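Local coordinates for SusD-like carbohydrate binding protein (Bacteroides vulgatus, PDB 3LEW) that probably binds carbohydrate at the outer membrane of this gut bacterium, as a SusD-family lipoprotein involved in nutrient capture, at residues A[300-305]-A[376-381]; A[164-169]-A[483-488]; A[183-188]-A[200-205]; A[273-278]-A[329-334]. One frame throughout, in Å; residues are numbered along the deposited sequence. Where two conformers were deposited one is given.

Contact 1 (A[300-305]-A[376-381]); sequences DYRKEM and RGAKTI
Arg376 lies against Tyr301 and Arg302 at the C-terminal end of helix 365-376, where Gly377, with positive phi, closes the last turn in a Schellman motif. The carbonyl that ends this helix turns to the other segment: Arg376 O accepts from Tyr301 N at 3.1 Å, Tyr301 N lying almost straight out from the C=O bond (C=O...N 175°), and sits over one face of the Tyr301 ring. Along the Arg376 side chain, CB comes first, 3.6 Å from Arg302 NE and over one face of that guanidinium. CG continues over the same group, 3.7 Å above its plane and nearer its border than its middle. A bend at chi2 (-60°) then carries CD to the phenol end of Tyr301, 3.3 Å from its OH. At the tip, NH1 donates to Tyr301 OH, which lies 23° out of the guanidinium plane, while NH2 forms salt bridges with Glu401 and Glu253. The guanidinium of Arg302 is fixed in its orientation by Asp300, whose two oxygens meet NE and NH2 side-on through their syn lone pairs; Glu397 and Glu401 supply further acidic partners. These carboxylates probably offset the closeness of two buried arginines. Asp300 OD1 takes a second bond, from Arg302 N, making an Asx turn, and Asp300 OD2 rests 3.4 Å from Ala378 CB.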
loop_
_atom_site.group_PDB
_atom_site.type_symbol
_atom_site.label_atom_id
_atom_site.label_comp_id
_atom_site.label_asym_id
_atom_site.label_seq_id
_atom_site.Cartn_x
_atom_site.Cartn_y
_atom_site.Cartn_z
ATOM N N ASP A 300 18.973 11.336 11.441
ATOM C CA ASP A 300 17.972 11.025 10.424
ATOM C C ASP A 300 16.756 11.843 10.772
ATOM O O ASP A 300 16.236 11.708 11.868
ATOM C CB ASP A 300 17.651 9.539 10.515
ATOM C CG ASP A 300 16.682 9.050 9.459
ATOM O OD1 ASP A 300 15.700 9.760 9.047
ATOM O OD2 ASP A 300 16.859 7.866 9.090
ATOM N N TYR A 301 16.327 12.723 9.885
ATOM C CA TYR A 301 15.241 13.627 10.234
ATOM C C TYR A 301 13.899 12.943 10.409
ATOM O O TYR A 301 13.003 13.527 11.009
ATOM C CB TYR A 301 15.144 14.808 9.274
ATOM C CG TYR A 301 14.870 14.525 7.804
ATOM C CD1 TYR A 301 13.650 14.037 7.350
ATOM C CD2 TYR A 301 15.835 14.837 6.839
ATOM C CE1 TYR A 301 13.422 13.838 5.966
ATOM C CE2 TYR A 301 15.600 14.661 5.478
ATOM C CZ TYR A 301 14.394 14.140 5.052
ATOM O OH TYR A 301 14.199 14.017 3.682
ATOM N N ARG A 302 13.754 11.700 9.932
ATOM C CA ARG A 302 12.529 10.960 10.159
ATOM C C ARG A 302 12.334 10.617 11.651
ATOM O O ARG A 302 11.179 10.481 12.121
ATOM C CB ARG A 302 12.465 9.709 9.269
ATOM C CG ARG A 302 12.546 10.036 7.764
ATOM C CD ARG A 302 12.743 8.799 6.903
ATOM N NE ARG A 302 14.052 8.177 7.192
ATOM C CZ ARG A 302 14.460 7.032 6.651
ATOM N NH1 ARG A 302 13.725 6.426 5.714
ATOM N NH2 ARG A 302 15.643 6.518 6.982
ATOM N N LYS A 303 13.445 10.481 12.362
ATOM C CA LYS A 303 13.436 10.082 13.768
ATOM C C LYS A 303 12.784 11.195 14.612
ATOM O O LYS A 303 12.083 10.908 15.580
ATOM C CB LYS A 303 14.845 9.791 14.255
ATOM C CG LYS A 303 14.901 9.086 15.596
ATOM C CD LYS A 303 16.325 8.817 16.036
ATOM C CE LYS A 303 16.363 7.757 17.135
ATOM N NZ LYS A 303 17.754 7.388 17.495
ATOM N N GLU A 304 12.957 12.439 14.175
ATOM C CA GLU A 304 12.418 13.675 14.780
ATOM C C GLU A 304 10.899 13.729 14.725
ATOM O O GLU A 304 10.253 14.455 15.487
ATOM C CB GLU A 304 12.932 14.923 14.009
ATOM C CG GLU A 304 14.457 14.981 13.800
ATOM C CD GLU A 304 14.935 16.265 13.120
ATOM O OE1 GLU A 304 14.111 17.066 12.658
ATOM O OE2 GLU A 304 16.145 16.465 13.037
HETATM N N MSE A 305 10.334 13.021 13.740
HETATM C CA MSE A 305 8.885 13.011 13.472
HETATM C C MSE A 305 8.117 12.017 14.382
HETATM O O MSE A 305 6.876 11.945 14.343
HETATM C CB MSE A 305 8.638 12.703 11.994
HETATM C CG MSE A 305 9.232 13.813 11.144
HETATM SE SE MSE A 305 9.471 13.302 9.305
HETATM C CE MSE A 305 7.800 12.671 9.021
ATOM N N ARG A 376 17.876 11.132 3.639
ATOM C CA ARG A 376 17.127 11.296 4.886
ATOM C C ARG A 376 18.008 11.614 6.107
ATOM O O ARG A 376 17.493 11.866 7.188
ATOM C CB ARG A 376 16.306 10.048 5.163
ATOM C CG ARG A 376 15.370 9.630 4.023
ATOM C CD ARG A 376 14.333 10.676 3.658
ATOM N NE ARG A 376 13.468 10.205 2.583
ATOM C CZ ARG A 376 13.121 10.914 1.514
ATOM N NH1 ARG A 376 13.525 12.179 1.337
ATOM N NH2 ARG A 376 12.352 10.337 0.598
ATOM N N GLY A 377 19.324 11.589 5.955
ATOM C CA GLY A 377 20.214 11.816 7.101
ATOM C C GLY A 377 20.580 10.565 7.893
ATOM O O GLY A 377 21.162 10.658 8.959
ATOM N N ALA A 378 20.233 9.400 7.359
ATOM C CA ALA A 378 20.548 8.117 7.954
ATOM C C ALA A 378 22.020 7.742 7.698
ATOM O O ALA A 378 22.628 8.179 6.721
ATOM C CB ALA A 378 19.640 7.048 7.374
ATOM N N LYS A 379 22.570 6.912 8.580
ATOM C CA LYS A 379 23.935 6.466 8.417
ATOM C C LYS A 379 23.993 5.538 7.204
ATOM O O LYS A 379 23.142 4.645 7.057
ATOM C CB LYS A 379 24.432 5.787 9.689
ATOM C CG LYS A 379 25.022 6.764 10.686
ATOM N N THR A 380 24.974 5.777 6.335
ATOM C CA THR A 380 25.194 4.915 5.172
ATOM C C THR A 380 25.888 3.600 5.558
ATOM O O THR A 380 26.523 3.505 6.610
ATOM C CB THR A 380 25.953 5.651 4.082
ATOM O OG1 THR A 380 27.169 6.160 4.625
ATOM C CG2 THR A 380 25.085 6.809 3.551
ATOM N N ILE A 381 25.720 2.603 4.709
ATOM C CA ILE A 381 26.288 1.285 4.944
ATOM C C ILE A 381 27.696 1.338 4.358
ATOM O O ILE A 381 27.853 1.648 3.174
ATOM C CB ILE A 381 25.497 0.160 4.243
ATOM C CG1 ILE A 381 24.023 0.078 4.702
ATOM C CG2 ILE A 381 26.208 -1.214 4.428
ATOM C CD1 ILE A 381 23.820 -0.049 6.188
#

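Contact 2 (A[164-169]-A[483-488]); sequences GKPASS and LYKDHP
Ala167 and Leu483 make the direct polar link of this loop-to-loop contact, Ala167 N donating to Leu483 O at 2.8 Å with the donor nitrogen 17° off the carbonyl plane. Ala167 CB turns to the same partner and meets Leu483 CD1 at 4.1 Å. Next to it the Pro166 ring packs against Asp486 and Lys485: its CB lies 3.5 Å from Asp486 OD2, and the ring lies side by side with the Lys485 side chain, CG nearest its CB. At the other end His487 offers both an edge and a face. Its CD2 edge points at Ala167 O, near the ring plane, whereas Ser169 CB sits over one face in a CH-pi contact, 4.0 Å from the ring centroid and displaced from the ring centre. With CG anti to its own carbonyl carbon (chi1 -57°), the imidazole can lie across the backbone from Ala167 to Ser169. Two waters bridge the segments. One donates to both Ala167 O and Leu483 O and accepts from His487 N; the other joins Ala167 O to Asp486 OD2, at 2.6 Å from the carboxylate oxygen. Farther out, Asn480 bonds to Lys165 O and Glu172 accepts from Ser169 N. The C-terminal loop after helix 474-479 thus lies against the lead-in to strand 168-169, with Val147 of the paired strand 147-149 touching Ala167 and His487, and helix 170-187 starting just beyond Ser169.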
loop_
_atom_site.group_PDB
_atom_site.type_symbol
_atom_site.label_atom_id
_atom_site.label_comp_id
_atom_site.label_asym_id
_atom_site.label_seq_id
_atom_site.Cartn_x
_atom_site.Cartn_y
_atom_site.Cartn_z
ATOM N N GLY A 164 -19.582 -19.956 -12.880
ATOM C CA GLY A 164 -18.348 -19.394 -12.359
ATOM C C GLY A 164 -17.075 -19.723 -13.129
ATOM O O GLY A 164 -16.953 -20.806 -13.685
ATOM N N LYS A 165 -16.128 -18.791 -13.125
ATOM C CA LYS A 165 -14.742 -19.076 -13.568
ATOM C C LYS A 165 -13.820 -19.572 -12.406
ATOM O O LYS A 165 -13.731 -18.913 -11.397
ATOM C CB LYS A 165 -14.162 -17.824 -14.167
ATOM C CG LYS A 165 -12.931 -18.041 -14.968
ATOM C CD LYS A 165 -12.789 -17.003 -16.105
ATOM C CE LYS A 165 -11.578 -17.293 -16.996
ATOM N NZ LYS A 165 -10.309 -17.640 -16.227
ATOM N N PRO A 166 -13.115 -20.707 -12.589
ATOM C CA PRO A 166 -12.208 -21.155 -11.532
ATOM C C PRO A 166 -11.151 -20.127 -11.227
ATOM O O PRO A 166 -10.681 -19.453 -12.138
ATOM C CB PRO A 166 -11.567 -22.412 -12.122
ATOM C CG PRO A 166 -12.542 -22.903 -13.148
ATOM C CD PRO A 166 -13.089 -21.628 -13.741
ATOM N N ALA A 167 -10.780 -19.995 -9.946
ATOM C CA ALA A 167 -9.673 -19.158 -9.574
ATOM C C ALA A 167 -8.389 -19.684 -10.262
ATOM O O ALA A 167 -8.207 -20.900 -10.422
ATOM C CB ALA A 167 -9.491 -19.175 -8.047
ATOM N N SER A 168 -7.536 -18.750 -10.646
ATOM C CA SER A 168 -6.168 -19.008 -11.132
ATOM C C SER A 168 -5.217 -19.034 -9.949
ATOM O O SER A 168 -5.593 -18.612 -8.874
ATOM C CB SER A 168 -5.745 -17.919 -12.102
ATOM O OG SER A 168 -6.552 -17.988 -13.255
ATOM N N SER A 169 -3.983 -19.478 -10.180
ATOM C CA SER A 169 -2.974 -19.592 -9.127
ATOM C C SER A 169 -2.272 -18.271 -8.939
ATOM O O SER A 169 -2.341 -17.368 -9.800
ATOM C CB SER A 169 -1.895 -20.589 -9.468
ATOM O OG SER A 169 -1.128 -20.154 -10.591
ATOM N N LEU A 483 -15.216 -22.246 -8.415
ATOM C CA LEU A 483 -14.145 -21.438 -7.868
ATOM C C LEU A 483 -12.845 -22.214 -7.619
ATOM O O LEU A 483 -11.763 -21.745 -7.986
ATOM C CB LEU A 483 -14.632 -20.807 -6.557
ATOM C CG LEU A 483 -13.719 -19.842 -5.836
ATOM C CD1 LEU A 483 -13.324 -18.661 -6.715
ATOM C CD2 LEU A 483 -14.437 -19.399 -4.530
ATOM N N TYR A 484 -12.958 -23.399 -6.986
ATOM C CA TYR A 484 -11.791 -24.164 -6.541
ATOM C C TYR A 484 -11.545 -25.387 -7.413
ATOM O O TYR A 484 -10.905 -26.353 -6.978
ATOM C CB TYR A 484 -11.971 -24.611 -5.077
ATOM C CG TYR A 484 -12.057 -23.451 -4.122
ATOM C CD1 TYR A 484 -10.995 -22.577 -3.984
ATOM C CD2 TYR A 484 -13.220 -23.190 -3.387
ATOM C CE1 TYR A 484 -11.061 -21.480 -3.114
ATOM C CE2 TYR A 484 -13.305 -22.085 -2.508
ATOM C CZ TYR A 484 -12.239 -21.241 -2.389
ATOM O OH TYR A 484 -12.308 -20.162 -1.513
ATOM N N LYS A 485 -12.073 -25.367 -8.627
ATOM C CA LYS A 485 -11.939 -26.500 -9.514
ATOM C C LYS A 485 -10.485 -26.830 -9.902
ATOM O O LYS A 485 -10.122 -28.028 -9.945
ATOM C CB LYS A 485 -12.751 -26.272 -10.777
ATOM C CG LYS A 485 -12.874 -27.495 -11.652
ATOM C CD LYS A 485 -13.591 -27.130 -12.965
ATOM C CE LYS A 485 -13.697 -28.325 -13.915
ATOM N NZ LYS A 485 -14.168 -27.902 -15.280
ATOM N N ASP A 486 -9.695 -25.813 -10.211
ATOM C CA ASP A 486 -8.336 -26.010 -10.715
ATOM C C ASP A 486 -7.302 -25.976 -9.581
ATOM O O ASP A 486 -6.272 -26.669 -9.648
ATOM C CB ASP A 486 -7.989 -24.981 -11.778
ATOM C CG ASP A 486 -8.810 -25.138 -13.042
ATOM O OD1 ASP A 486 -9.300 -26.243 -13.321
ATOM O OD2 ASP A 486 -8.959 -24.142 -13.750
ATOM N N HIS A 487 -7.565 -25.147 -8.570
ATOM C CA HIS A 487 -6.656 -24.972 -7.425
ATOM C C HIS A 487 -7.496 -24.996 -6.163
ATOM O O HIS A 487 -8.379 -24.165 -5.986
ATOM C CB HIS A 487 -5.907 -23.654 -7.568
ATOM C CG HIS A 487 -5.148 -23.557 -8.852
ATOM N ND1 HIS A 487 -4.028 -24.331 -9.112
ATOM C CD2 HIS A 487 -5.389 -22.840 -9.985
ATOM C CE1 HIS A 487 -3.610 -24.080 -10.346
ATOM N NE2 HIS A 487 -4.419 -23.184 -10.899
ATOM N N PRO A 488 -7.222 -25.946 -5.255
ATOM C CA PRO A 488 -8.086 -26.073 -4.100
ATOM C C PRO A 488 -7.924 -24.977 -3.037
ATOM O O PRO A 488 -6.864 -24.378 -2.892
ATOM C CB PRO A 488 -7.651 -27.408 -3.484
ATOM C CG PRO A 488 -6.192 -27.522 -3.869
ATOM C CD PRO A 488 -6.200 -27.012 -5.307
HETATM O O HOH W 1 -9.594 -23.033 -9.208
HETATM O O HOH W 2 -7.912 -21.782 -13.334
#

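Contact 3 (A[183-188]-A[200-205]); sequences EALELI and IDNEVV
Ile200 touches Ile188 where two successive antiparallel helices, 170-187 and 202-215, approach each other in a helical hairpin within the sequence range of a TPR-clan family. Its CG2 lies 4.1 Å from Ile188 CD1, while Gln120 of helix 111-135 bonds to its carbonyl oxygen. Asp201 follows as the N-cap: OD1 accepts from Val204 N at 3.0 Å, approached almost head-on to the C-O bond, and OD2 forms a salt bridge with Arg194 in the connecting loop. The backbone of this cap is covered by Ile188, whose CG2 reaches Asp201 C and, at 3.8 Å, Asn202 N. Asn202 swings its side chain toward the first helix, CG lying anti to the backbone N (chi1 -171°), and its amide group comes beside Leu185 CD1 and the carbonyl end of Ile188. One turn further, Val205 uses both methyl groups. CG1 packs 3.8 Å from Leu185 CD1, touches the backbone at Leu185 N, and has Ala184 CB farther off at 4.3 Å. CG2 turns to Ile188 CD1, also at 3.8 Å, so Val205 fits between the side chains of Leu185 and Ile188. Apart from the Asn202 amide, the side chains meeting here are aliphatic; the closeness of the two helices probably rests largely on van der Waals packing, with Asp201 spending its carboxylate on the first turn of its own helix and on Arg194.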
loop_
_atom_site.group_PDB
_atom_site.type_symbol
_atom_site.label_atom_id
_atom_site.label_comp_id
_atom_site.label_asym_id
_atom_site.label_seq_id
_atom_site.Cartn_x
_atom_site.Cartn_y
_atom_site.Cartn_z
ATOM N N GLU A 183 2.205 -4.804 -21.703
ATOM C CA GLU A 183 1.420 -4.346 -22.872
ATOM C C GLU A 183 1.129 -2.837 -22.808
ATOM O O GLU A 183 1.236 -2.133 -23.811
ATOM C CB GLU A 183 0.115 -5.116 -22.959
ATOM C CG GLU A 183 0.347 -6.471 -23.527
ATOM C CD GLU A 183 -0.924 -7.316 -23.763
ATOM O OE1 GLU A 183 -2.069 -6.810 -23.551
ATOM O OE2 GLU A 183 -0.742 -8.514 -24.165
ATOM N N ALA A 184 0.781 -2.356 -21.613
ATOM C CA ALA A 184 0.597 -0.915 -21.375
ATOM C C ALA A 184 1.854 -0.106 -21.654
ATOM O O ALA A 184 1.783 0.995 -22.209
ATOM C CB ALA A 184 0.118 -0.668 -19.962
ATOM N N LEU A 185 2.994 -0.623 -21.220
ATOM C CA LEU A 185 4.254 0.082 -21.437
ATOM C C LEU A 185 4.526 0.348 -22.917
ATOM O O LEU A 185 5.061 1.386 -23.269
ATOM C CB LEU A 185 5.430 -0.669 -20.824
ATOM C CG LEU A 185 6.760 0.073 -20.742
ATOM C CD1 LEU A 185 6.659 1.186 -19.742
ATOM C CD2 LEU A 185 7.884 -0.923 -20.334
ATOM N N GLU A 186 4.210 -0.603 -23.779
ATOM C CA GLU A 186 4.393 -0.450 -25.219
ATOM C C GLU A 186 3.402 0.546 -25.835
ATOM O O GLU A 186 3.695 1.203 -26.840
ATOM C CB GLU A 186 4.260 -1.818 -25.885
ATOM C CG GLU A 186 4.468 -1.842 -27.405
ATOM C CD GLU A 186 5.907 -1.575 -27.851
ATOM O OE1 GLU A 186 6.818 -1.429 -27.000
ATOM O OE2 GLU A 186 6.120 -1.513 -29.087
ATOM N N LEU A 187 2.211 0.616 -25.261
ATOM C CA LEU A 187 1.116 1.429 -25.795
ATOM C C LEU A 187 1.173 2.898 -25.386
ATOM O O LEU A 187 0.781 3.754 -26.159
ATOM C CB LEU A 187 -0.241 0.853 -25.372
ATOM C CG LEU A 187 -0.684 -0.414 -26.110
ATOM C CD1 LEU A 187 -1.800 -1.174 -25.343
ATOM C CD2 LEU A 187 -1.119 -0.058 -27.562
ATOM N N ILE A 188 1.633 3.196 -24.173
ATOM C CA ILE A 188 1.691 4.590 -23.739
ATOM C C ILE A 188 3.047 5.195 -24.120
ATOM O O ILE A 188 4.057 4.815 -23.593
ATOM C CB ILE A 188 1.401 4.733 -22.240
ATOM C CG1 ILE A 188 0.083 4.046 -21.855
ATOM C CG2 ILE A 188 1.393 6.237 -21.813
ATOM C CD1 ILE A 188 -0.208 3.978 -20.301
ATOM N N ILE A 200 -2.233 7.627 -15.352
ATOM C CA ILE A 200 -1.141 6.712 -15.634
ATOM C C ILE A 200 -0.403 7.128 -16.915
ATOM O O ILE A 200 -0.974 7.158 -17.998
ATOM C CB ILE A 200 -1.708 5.251 -15.794
ATOM C CG1 ILE A 200 -2.442 4.829 -14.526
ATOM C CG2 ILE A 200 -0.604 4.290 -16.212
ATOM C CD1 ILE A 200 -3.058 3.437 -14.635
ATOM N N ASP A 201 0.886 7.413 -16.809
ATOM C CA ASP A 201 1.733 7.692 -17.956
ATOM C C ASP A 201 2.849 6.637 -17.985
ATOM O O ASP A 201 2.771 5.621 -17.275
ATOM C CB ASP A 201 2.278 9.129 -17.962
ATOM C CG ASP A 201 3.252 9.406 -16.840
ATOM O OD1 ASP A 201 3.470 8.485 -15.995
ATOM O OD2 ASP A 201 3.764 10.576 -16.756
ATOM N N ASN A 202 3.803 6.819 -18.883
ATOM C CA ASN A 202 4.900 5.851 -19.030
ATOM C C ASN A 202 5.620 5.641 -17.700
ATOM O O ASN A 202 5.885 4.514 -17.351
ATOM C CB ASN A 202 5.840 6.268 -20.174
ATOM C CG ASN A 202 6.907 5.170 -20.521
ATOM O OD1 ASN A 202 6.690 4.314 -21.401
ATOM N ND2 ASN A 202 8.010 5.218 -19.848
ATOM N N GLU A 203 5.942 6.707 -16.978
ATOM C CA GLU A 203 6.629 6.578 -15.692
ATOM C C GLU A 203 5.837 5.755 -14.668
ATOM O O GLU A 203 6.395 4.911 -13.951
ATOM C CB GLU A 203 6.980 7.965 -15.136
ATOM C CG GLU A 203 7.640 7.877 -13.784
ATOM C CD GLU A 203 8.068 9.209 -13.202
ATOM O OE1 GLU A 203 7.762 10.249 -13.788
ATOM O OE2 GLU A 203 8.709 9.192 -12.141
ATOM N N VAL A 204 4.533 6.018 -14.577
ATOM C CA VAL A 204 3.669 5.279 -13.664
ATOM C C VAL A 204 3.695 3.802 -14.013
ATOM O O VAL A 204 3.878 2.965 -13.133
ATOM C CB VAL A 204 2.218 5.812 -13.595
ATOM C CG1 VAL A 204 1.331 4.925 -12.654
ATOM C CG2 VAL A 204 2.170 7.290 -13.125
ATOM N N VAL A 205 3.573 3.471 -15.312
ATOM C CA VAL A 205 3.652 2.060 -15.735
ATOM C C VAL A 205 4.999 1.409 -15.320
ATOM O O VAL A 205 5.011 0.303 -14.794
ATOM C CB VAL A 205 3.394 1.901 -17.228
ATOM C CG1 VAL A 205 3.540 0.414 -17.636
ATOM C CG2 VAL A 205 1.958 2.414 -17.605
#

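Contact 4 (A[273-278]-A[329-334]); sequences YLDTTT and FRFRDI
Asp275 OD2 is gripped by Phe331 N from across the contact and by Thr278 OG1 from its own segment. Phe331 N donates at 2.9 Å on the anti side, 26° out of the carboxylate plane, whereas the Thr278 hydroxyl gives its proton to the syn lone pair at a short 2.5 Å. The other oxygen, OD1, takes two backbone bonds, from Thr277 N nearly along its C-O axis and from Thr278 N at 2.7 Å on the syn side. Four donors thus fix the rotation of this buried carboxylate and would be expected to favour its ionised form. The group reaches them because Asp275 CG stands anti to the backbone N (chi1 -177°), which also brings OD2 to the edge of the Phe331 ring. The bonds to OD1 define an Asx turn and Asx motif that wind the chain back just after helix 271-274 ends, placing the loop that follows against the connection between strands 321-326 and 341-345. Before the turn, Leu274 lays CD1 over one face of the Phe329 ring, 4.2 Å from its centroid, while the two CB atoms meet at 3.9 Å. Within the turn, Thr277 OG1 lies by the aliphatic CD of Arg330, whose guanidinium leads away to Lys243 O and Ser327 O. The Thr278 and Ile334 side chains reach toward each other tip to tip, with Thr278 CG2 3.7 Å from Ile334 CG1. One water accepts from Thr276 N and Thr277 OG1 and donates to Phe329 O; another donates to Thr278 OG1 and Phe331 O.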
loop_
_atom_site.group_PDB
_atom_site.type_symbol
_atom_site.label_atom_id
_atom_site.label_comp_id
_atom_site.label_asym_id
_atom_site.label_seq_id
_atom_site.Cartn_x
_atom_site.Cartn_y
_atom_site.Cartn_z
ATOM N N TYR A 273 -7.702 8.410 10.698
ATOM C CA TYR A 273 -6.932 7.266 11.237
ATOM C C TYR A 273 -5.431 7.599 11.270
ATOM O O TYR A 273 -4.732 7.359 12.289
ATOM C CB TYR A 273 -7.217 5.980 10.409
ATOM C CG TYR A 273 -8.712 5.732 10.242
ATOM C CD1 TYR A 273 -9.503 5.471 11.343
ATOM C CD2 TYR A 273 -9.325 5.760 8.977
ATOM C CE1 TYR A 273 -10.862 5.290 11.245
ATOM C CE2 TYR A 273 -10.691 5.582 8.852
ATOM C CZ TYR A 273 -11.468 5.362 9.977
ATOM O OH TYR A 273 -12.833 5.182 9.890
ATOM N N LEU A 274 -4.938 8.134 10.165
ATOM C CA LEU A 274 -3.482 8.360 9.975
ATOM C C LEU A 274 -2.923 9.592 10.685
ATOM O O LEU A 274 -1.742 9.613 11.023
ATOM C CB LEU A 274 -3.126 8.481 8.508
ATOM C CG LEU A 274 -3.384 7.291 7.600
ATOM C CD1 LEU A 274 -3.050 7.657 6.187
ATOM C CD2 LEU A 274 -2.537 6.099 8.102
ATOM N N ASP A 275 -3.750 10.611 10.875
ATOM C CA ASP A 275 -3.305 11.852 11.510
ATOM C C ASP A 275 -3.525 11.688 12.999
ATOM O O ASP A 275 -4.667 11.631 13.471
ATOM C CB ASP A 275 -4.090 13.048 10.945
ATOM C CG ASP A 275 -3.631 14.365 11.492
ATOM O OD1 ASP A 275 -3.092 14.408 12.618
ATOM O OD2 ASP A 275 -3.883 15.402 10.826
ATOM N N THR A 276 -2.416 11.586 13.728
ATOM C CA THR A 276 -2.426 11.368 15.171
ATOM C C THR A 276 -1.995 12.625 15.918
ATOM O O THR A 276 -1.746 12.585 17.132
ATOM C CB THR A 276 -1.517 10.202 15.561
ATOM O OG1 THR A 276 -0.169 10.437 15.087
ATOM C CG2 THR A 276 -2.059 8.883 14.946
ATOM N N THR A 277 -1.881 13.731 15.183
ATOM C CA THR A 277 -1.347 14.975 15.760
ATOM C C THR A 277 -2.198 16.249 15.590
ATOM O O THR A 277 -2.079 17.181 16.397
ATOM C CB THR A 277 0.100 15.251 15.295
ATOM O OG1 THR A 277 0.130 15.489 13.882
ATOM C CG2 THR A 277 1.069 14.114 15.685
ATOM N N THR A 278 -3.005 16.352 14.521
ATOM C CA THR A 278 -3.829 17.539 14.330
ATOM C C THR A 278 -5.076 17.555 15.237
ATOM O O THR A 278 -5.865 16.612 15.243
ATOM C CB THR A 278 -4.324 17.687 12.859
ATOM O OG1 THR A 278 -3.199 17.545 11.981
ATOM C CG2 THR A 278 -5.015 19.044 12.638
ATOM N N PHE A 329 1.816 11.970 8.492
ATOM C CA PHE A 329 0.546 12.211 7.802
ATOM C C PHE A 329 -0.279 13.219 8.608
ATOM O O PHE A 329 -0.549 13.002 9.808
ATOM C CB PHE A 329 -0.272 10.952 7.672
ATOM C CG PHE A 329 0.352 9.914 6.825
ATOM C CD1 PHE A 329 0.162 9.929 5.473
ATOM C CD2 PHE A 329 1.108 8.900 7.400
ATOM C CE1 PHE A 329 0.734 8.953 4.651
ATOM C CE2 PHE A 329 1.662 7.910 6.618
ATOM C CZ PHE A 329 1.466 7.951 5.215
ATOM N N ARG A 330 -0.609 14.342 7.973
ATOM C CA ARG A 330 -1.530 15.298 8.548
ATOM C C ARG A 330 -2.539 15.789 7.549
ATOM O O ARG A 330 -2.223 15.932 6.417
ATOM C CB ARG A 330 -0.784 16.496 9.121
ATOM C CG ARG A 330 0.300 16.108 10.089
ATOM C CD ARG A 330 0.989 17.311 10.740
ATOM N NE ARG A 330 1.507 18.341 9.837
ATOM C CZ ARG A 330 2.691 18.265 9.212
ATOM N NH1 ARG A 330 3.475 17.187 9.361
ATOM N NH2 ARG A 330 3.090 19.258 8.449
ATOM N N PHE A 331 -3.768 16.053 7.991
ATOM C CA PHE A 331 -4.736 16.716 7.134
ATOM C C PHE A 331 -4.121 17.970 6.514
ATOM O O PHE A 331 -3.403 18.739 7.162
ATOM C CB PHE A 331 -5.986 17.143 7.944
ATOM C CG PHE A 331 -7.035 16.053 8.106
ATOM C CD1 PHE A 331 -7.953 15.814 7.101
ATOM C CD2 PHE A 331 -7.119 15.282 9.285
ATOM C CE1 PHE A 331 -8.917 14.847 7.249
ATOM C CE2 PHE A 331 -8.067 14.311 9.417
ATOM C CZ PHE A 331 -8.991 14.110 8.414
ATOM N N ARG A 332 -4.405 18.175 5.242
ATOM C CA ARG A 332 -4.034 19.414 4.555
ATOM C C ARG A 332 -4.948 20.548 4.965
ATOM O O ARG A 332 -4.489 21.637 5.328
ATOM C CB ARG A 332 -4.026 19.222 3.043
ATOM C CG ARG A 332 -3.542 20.459 2.315
ATOM C CD ARG A 332 -3.469 20.216 0.833
ATOM N NE ARG A 332 -4.800 20.310 0.194
ATOM C CZ ARG A 332 -5.452 19.302 -0.385
ATOM N NH1 ARG A 332 -4.967 18.101 -0.380
ATOM N NH2 ARG A 332 -6.608 19.506 -0.978
ATOM N N ASP A 333 -6.254 20.281 4.967
ATOM C CA ASP A 333 -7.270 21.271 5.335
ATOM C C ASP A 333 -8.110 20.608 6.422
ATOM O O ASP A 333 -8.902 19.728 6.131
ATOM C CB ASP A 333 -8.114 21.622 4.086
ATOM C CG ASP A 333 -9.190 22.654 4.359
ATOM O OD1 ASP A 333 -9.542 22.877 5.557
ATOM O OD2 ASP A 333 -9.695 23.234 3.348
ATOM N N ILE A 334 -7.906 20.979 7.687
ATOM C CA ILE A 334 -8.557 20.234 8.778
ATOM C C ILE A 334 -10.048 20.629 8.905
ATOM O O ILE A 334 -10.894 19.782 9.129
ATOM C CB ILE A 334 -7.811 20.404 10.112
ATOM C CG1 ILE A 334 -8.444 19.537 11.208
ATOM C CG2 ILE A 334 -7.810 21.874 10.521
ATOM C CD1 ILE A 334 -8.517 18.046 10.897
HETATM O O HOH W 3 1.114 9.973 10.853
HETATM O O HOH W 4 0.107 12.948 12.475
HETATM O O HOH W 5 -3.100 19.400 9.870
#

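In the fold
From the N terminus, segment 164-169 comes first, and its partner, 483-488, lies near the end of the chain; the loop that contact 2 closes contains the other three contacts. Contact 3 closes early, joining helices 170-187 and 202-215 across a short connection, before either of the remaining pairs begins. Contacts 4 and 1 then interleave: 273-278 and 300-305 precede 329-334 and 376-381, so their loops cross. These two lie close, with nearest atoms about 6 Å apart; contact 4 joins the end of helix 271-274 to the loop after strand 321-326, and contact 1 joins the loop after strand 286-288 to the end of helix 365-376. Contact 2 lies on the opposite side of the chain's centre from both.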